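Local coordinates for uncharacterized protein (Mannheimia succiniciproducens, PDB 3KG4) that processes CRISPR precursor transcripts into crRNA as a Cas5d endoribonuclease of the antiviral defence system, without needing a metal cofactor, at residues A115-A120 with D172-S177; E139-R144 with F165-D170. One frame throughout, in Å; residues are numbered along the deposited sequence.

Contact 1: residues A115-A120 with D172-S177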
loop_
_atom_site.group_PDB
_atom_site.type_symbol
_atom_site.label_atom_id
_atom_site.label_comp_id
_atom_site.label_asym_id
_atom_site.label_seq_id
_atom_site.Cartn_x
_atom_site.Cartn_y
_atom_site.Cartn_z
ATOM N N ALA A 115 -1.737 7.364 -7.516
ATOM C CA ALA A 115 -1.865 7.866 -6.158
ATOM C C ALA A 115 -2.885 7.062 -5.398
ATOM O O ALA A 115 -3.977 6.741 -5.911
ATOM C CB ALA A 115 -2.256 9.338 -6.181
ATOM N N TYR A 116 -2.550 6.773 -4.151
ATOM C CA TYR A 116 -3.414 6.004 -3.291
ATOM C C TYR A 116 -3.508 6.620 -1.901
ATOM O O TYR A 116 -2.637 7.390 -1.505
ATOM C CB TYR A 116 -2.917 4.570 -3.132
ATOM C CG TYR A 116 -2.524 3.896 -4.445
ATOM C CD1 TYR A 116 -3.483 3.281 -5.254
ATOM C CD2 TYR A 116 -1.208 3.881 -4.878
ATOM C CE1 TYR A 116 -3.130 2.709 -6.435
ATOM C CE2 TYR A 116 -0.860 3.282 -6.096
ATOM C CZ TYR A 116 -1.822 2.682 -6.845
ATOM O OH TYR A 116 -1.510 2.101 -8.062
ATOM N N VAL A 117 -4.522 6.200 -1.164
ATOM C CA VAL A 117 -4.487 6.265 0.297
ATOM C C VAL A 117 -4.470 4.856 0.826
ATOM O O VAL A 117 -5.280 3.987 0.405
ATOM C CB VAL A 117 -5.696 7.034 0.914
ATOM C CG1 VAL A 117 -5.560 7.100 2.435
ATOM C CG2 VAL A 117 -5.717 8.418 0.338
ATOM N N ILE A 118 -3.547 4.628 1.754
ATOM C CA ILE A 118 -3.433 3.376 2.490
ATOM C C ILE A 118 -3.966 3.585 3.885
ATOM O O ILE A 118 -3.488 4.485 4.619
ATOM C CB ILE A 118 -1.970 2.966 2.622
ATOM C CG1 ILE A 118 -1.319 2.870 1.241
ATOM C CG2 ILE A 118 -1.853 1.688 3.455
ATOM C CD1 ILE A 118 -2.116 2.036 0.227
ATOM N N GLU A 119 -4.964 2.785 4.242
ATOM C CA GLU A 119 -5.546 2.832 5.559
ATOM C C GLU A 119 -5.187 1.535 6.256
ATOM O O GLU A 119 -5.439 0.473 5.709
ATOM C CB GLU A 119 -7.058 2.992 5.454
ATOM C CG GLU A 119 -7.727 3.242 6.756
ATOM C CD GLU A 119 -9.215 3.657 6.540
ATOM O OE1 GLU A 119 -9.478 4.682 5.890
ATOM O OE2 GLU A 119 -10.096 2.938 7.044
ATOM N N ALA A 120 -4.621 1.633 7.455
ATOM C CA ALA A 120 -3.998 0.517 8.144
ATOM C C ALA A 120 -4.069 0.682 9.654
ATOM O O ALA A 120 -4.270 1.813 10.165
ATOM C CB ALA A 120 -2.462 0.393 7.706
ATOM N N ASP A 172 -7.223 16.144 8.645
ATOM C CA ASP A 172 -7.052 16.377 7.178
ATOM C C ASP A 172 -8.080 15.550 6.384
ATOM O O ASP A 172 -8.486 14.468 6.834
ATOM C CB ASP A 172 -5.656 15.943 6.640
ATOM C CG ASP A 172 -4.463 16.528 7.407
ATOM O OD1 ASP A 172 -4.495 17.696 7.888
ATOM O OD2 ASP A 172 -3.439 15.791 7.514
ATOM N N PRO A 173 -8.476 16.017 5.178
ATOM C CA PRO A 173 -9.445 15.292 4.323
ATOM C C PRO A 173 -8.805 14.251 3.397
ATOM O O PRO A 173 -7.617 14.329 3.145
ATOM C CB PRO A 173 -10.068 16.411 3.489
ATOM C CG PRO A 173 -8.978 17.416 3.358
ATOM C CD PRO A 173 -8.099 17.315 4.590
ATOM N N LEU A 174 -9.576 13.270 2.925
ATOM C CA LEU A 174 -9.053 12.318 1.940
ATOM C C LEU A 174 -8.963 13.074 0.626
ATOM O O LEU A 174 -9.868 13.854 0.303
ATOM C CB LEU A 174 -9.957 11.079 1.772
ATOM C CG LEU A 174 -10.050 10.038 2.909
ATOM C CD1 LEU A 174 -11.397 9.281 2.834
ATOM C CD2 LEU A 174 -8.888 9.045 2.888
ATOM N N PRO A 175 -7.873 12.864 -0.146
ATOM C CA PRO A 175 -7.896 13.384 -1.523
ATOM C C PRO A 175 -9.127 12.901 -2.262
ATOM O O PRO A 175 -9.618 11.809 -1.989
ATOM C CB PRO A 175 -6.647 12.767 -2.157
ATOM C CG PRO A 175 -5.782 12.315 -1.007
ATOM C CD PRO A 175 -6.690 12.031 0.132
ATOM N N LEU A 176 -9.623 13.696 -3.200
ATOM C CA LEU A 176 -10.769 13.281 -4.014
ATOM C C LEU A 176 -10.247 12.277 -5.045
ATOM O O LEU A 176 -9.082 12.346 -5.424
ATOM C CB LEU A 176 -11.450 14.486 -4.687
ATOM C CG LEU A 176 -10.545 15.585 -5.260
ATOM C CD1 LEU A 176 -11.340 16.501 -6.215
ATOM C CD2 LEU A 176 -9.863 16.437 -4.156
ATOM N N SER A 177 -11.077 11.312 -5.418
ATOM C CA SER A 177 -10.740 10.380 -6.485
ATOM C C SER A 177 -10.794 11.198 -7.766
ATOM O O SER A 177 -11.639 12.097 -7.890
ATOM C CB SER A 177 -11.741 9.211 -6.581
ATOM O OG SER A 177 -11.147 7.918 -6.319
#
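A chi1 of -178° turns CG1 of Val117 opposite the backbone nitrogen and CG2 opposite the carbonyl carbon; the bond from CA to CB faces the loop, and the two methyls meet Leu174 and Pro175. Leu174 starts from a CB that points neither at the strand nor away from it; a chi1 of -70° sets its CG anti to the carbonyl carbon, a chi2 of 155° extends CD1, and CD2, the other branch, comes over the fork of the valine. The evidence for this placing is that CD2 of Leu174 is almost equally far from the two methyls, 3.9 Å from Val117 CG1 and 4.1 Å from Val117 CG2, with the two side chains crossing at roughly a right angle. Pro175 comes in beside it and meets one branch: its CD lies 3.7 Å from Val117 CG2, and its CG is 4.1 Å from the same methyl.

No hydrogen bond joins the two segments. The closest alpha carbons, those of Val117 and Leu174, are 7.8 Å apart, too far for the loop to pair as a further strand, although 172-177 runs extended with polyproline-like backbone angles. The contact is thus purely apolar and small, 114 Å² summed over both sides. Glu119 also points its CB at the loop, but its OE1 is taken by a salt bridge to Arg8 and a hydrogen bond from the phenol group of Tyr59.

Strand 114-124, third of the ferredoxin-like βαββαβ unit, is interior to the antiparallel sheet, between strands 7-13 and 51-60, and the backbone of Val117 bonds to Tyr59. The loop packs on the sheet face away from helix 35-45, where Leu174 also touches Tyr59 and Pro175 reaches His10 and Leu61; Ile118 and Ala120 pack onto that helix.

Contact 2: residues E139-R144 with F165-D170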
loop_
_atom_site.group_PDB
_atom_site.type_symbol
_atom_site.label_atom_id
_atom_site.label_comp_id
_atom_site.label_asym_id
_atom_site.label_seq_id
_atom_site.Cartn_x
_atom_site.Cartn_y
_atom_site.Cartn_z
ATOM N N GLU A 139 2.012 6.614 17.135
ATOM C CA GLU A 139 2.562 7.983 17.289
ATOM C C GLU A 139 3.924 8.175 16.590
ATOM O O GLU A 139 4.130 9.161 15.910
ATOM C CB GLU A 139 2.687 8.343 18.793
ATOM N N MET A 140 4.838 7.214 16.726
ATOM C CA MET A 140 6.146 7.278 16.021
ATOM C C MET A 140 5.978 7.236 14.486
ATOM O O MET A 140 6.633 8.003 13.755
ATOM C CB MET A 140 7.062 6.148 16.494
ATOM C CG MET A 140 8.512 6.180 15.925
ATOM S SD MET A 140 9.825 5.368 16.931
ATOM C CE MET A 140 8.945 4.369 18.159
ATOM N N PHE A 141 5.072 6.381 13.995
ATOM C CA PHE A 141 4.820 6.336 12.547
ATOM C C PHE A 141 4.381 7.702 12.069
ATOM O O PHE A 141 4.888 8.228 11.089
ATOM C CB PHE A 141 3.753 5.294 12.163
ATOM C CG PHE A 141 3.365 5.374 10.706
ATOM C CD1 PHE A 141 4.046 4.607 9.750
ATOM C CD2 PHE A 141 2.389 6.260 10.277
ATOM C CE1 PHE A 141 3.739 4.707 8.417
ATOM C CE2 PHE A 141 2.049 6.358 8.937
ATOM C CZ PHE A 141 2.756 5.608 8.000
ATOM N N LYS A 142 3.415 8.294 12.762
ATOM C CA LYS A 142 2.864 9.553 12.297
ATOM C C LYS A 142 3.936 10.639 12.345
ATOM O O LYS A 142 4.051 11.449 11.426
ATOM C CB LYS A 142 1.633 9.952 13.134
ATOM C CG LYS A 142 0.499 8.956 13.064
ATOM C CD LYS A 142 -0.482 9.142 14.210
ATOM C CE LYS A 142 -1.565 10.108 13.844
ATOM N NZ LYS A 142 -2.719 9.382 13.248
ATOM N N ARG A 143 4.745 10.631 13.403
ATOM C CA ARG A 143 5.730 11.694 13.596
ATOM C C ARG A 143 6.723 11.644 12.438
ATOM O O ARG A 143 6.904 12.632 11.734
ATOM C CB ARG A 143 6.440 11.515 14.927
ATOM C CG ARG A 143 7.079 12.770 15.464
ATOM C CD ARG A 143 7.286 12.655 16.981
ATOM N NE ARG A 143 7.883 11.371 17.371
ATOM C CZ ARG A 143 7.347 10.468 18.205
ATOM N NH1 ARG A 143 8.017 9.350 18.457
ATOM N NH2 ARG A 143 6.162 10.652 18.792
ATOM N N ARG A 144 7.322 10.469 12.229
ATOM C CA ARG A 144 8.185 10.221 11.056
ATOM C C ARG A 144 7.546 10.587 9.731
ATOM O O ARG A 144 8.202 11.187 8.874
ATOM C CB ARG A 144 8.573 8.763 10.960
ATOM C CG ARG A 144 9.408 8.222 12.094
ATOM C CD ARG A 144 10.586 7.472 11.505
ATOM N NE ARG A 144 11.007 6.312 12.275
ATOM C CZ ARG A 144 12.114 5.620 12.005
ATOM N NH1 ARG A 144 12.451 4.566 12.750
ATOM N NH2 ARG A 144 12.900 5.978 10.986
ATOM N N PHE A 165 5.093 10.477 -0.232
ATOM C CA PHE A 165 4.071 10.247 0.765
ATOM C C PHE A 165 3.806 11.436 1.667
ATOM O O PHE A 165 4.682 12.302 1.853
ATOM C CB PHE A 165 4.411 9.020 1.607
ATOM C CG PHE A 165 5.686 9.142 2.423
ATOM C CD1 PHE A 165 5.712 9.863 3.618
ATOM C CD2 PHE A 165 6.860 8.516 2.007
ATOM C CE1 PHE A 165 6.891 9.955 4.372
ATOM C CE2 PHE A 165 8.043 8.617 2.744
ATOM C CZ PHE A 165 8.052 9.328 3.937
ATOM N N ALA A 166 2.604 11.440 2.250
ATOM C CA ALA A 166 2.172 12.493 3.177
ATOM C C ALA A 166 1.149 11.854 4.123
ATOM O O ALA A 166 0.247 11.101 3.674
ATOM C CB ALA A 166 1.578 13.656 2.403
ATOM N N LEU A 167 1.330 12.054 5.423
ATOM C CA LEU A 167 0.361 11.555 6.377
ATOM C C LEU A 167 -0.970 12.249 6.117
ATOM O O LEU A 167 -1.016 13.415 5.719
ATOM C CB LEU A 167 0.818 11.771 7.816
ATOM C CG LEU A 167 -0.027 11.099 8.901
ATOM C CD1 LEU A 167 0.253 9.589 9.008
ATOM C CD2 LEU A 167 0.210 11.761 10.259
ATOM N N ILE A 168 -2.056 11.512 6.283
ATOM C CA ILE A 168 -3.372 12.126 6.305
ATOM C C ILE A 168 -3.742 12.004 7.780
ATOM O O ILE A 168 -4.174 10.956 8.222
ATOM C CB ILE A 168 -4.384 11.394 5.407
ATOM C CG1 ILE A 168 -3.969 11.459 3.935
ATOM C CG2 ILE A 168 -5.839 11.935 5.627
ATOM C CD1 ILE A 168 -4.731 12.464 3.117
ATOM N N ASP A 169 -3.482 13.062 8.546
ATOM C CA ASP A 169 -3.738 13.041 10.003
ATOM C C ASP A 169 -5.237 13.197 10.192
ATOM O O ASP A 169 -5.973 13.380 9.219
ATOM C CB ASP A 169 -2.976 14.183 10.696
ATOM C CG ASP A 169 -2.557 13.863 12.094
ATOM O OD1 ASP A 169 -3.095 12.936 12.748
ATOM O OD2 ASP A 169 -1.650 14.585 12.550
ATOM N N ASP A 170 -5.689 13.139 11.439
ATOM C CA ASP A 170 -7.112 12.953 11.685
ATOM C C ASP A 170 -7.997 14.081 11.188
ATOM O O ASP A 170 -9.119 13.853 10.760
ATOM C CB ASP A 170 -7.414 12.682 13.142
ATOM C CG ASP A 170 -8.672 11.841 13.296
ATOM O OD1 ASP A 170 -9.486 11.827 12.346
ATOM O OD2 ASP A 170 -8.841 11.151 14.333
#
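Leu167 overlaps the aliphatic root of Lys142, its CD2 3.7 Å from Lys142 CB and 4.0 Å from Lys142 CG. The pair joins helix 135-146 to strand 164-167, the second helix and fourth strand of a ferredoxin-like βαββαβ fold, as the 4-1-3-2 strand order indicates. The other methyl of Leu167, CD1, meets the Phe141 ring at its edge, close to the ring plane, 3.7 Å from CE2. Phe141 reaches inward because a chi1 of 173° swings the ring to the far side of its backbone nitrogen; the ring also makes an edge-to-face contact with Trp53 and packs on Leu42 and Ile45 of helix 35-45.

Past CG the lysine chain bends at both outer torsions and crosses Asp169 at about a right angle. Its salt bridge is long, NZ of Lys142 standing 3.6 Å from Asp169 OD1, and CE of Lys142 lies closer to that oxygen than NZ does. The carboxylate has a firmer local bond: Asp169 OD1 accepts the backbone N of Asp170 at 2.9 Å, with an N-H...O angle of 143°, the donor arriving on the anti side and 30° out of the carboxylate plane.

In the fold
Contacts 1 and 2 lie on opposite faces of the same antiparallel sheet, their centres 13 Å apart. Contact 1 lays a loop over an interior strand, on the face of the sheet opposite helix 35-45, and is apolar throughout; contact 2 seats a helix against an outermost strand of this chain and grades from a buried leucine-phenylalanine pair to a weak, partly exposed ion pair. Both are only partly buried, with contact 2 the larger and farther from the chain's centre. They meet at Ile168, which points away from the helix: its CD1 is 3.6 Å from Pro175 CD. Asp172 OD2, bonded to Asp169 N, ties the start of the loop to the end of 165-170.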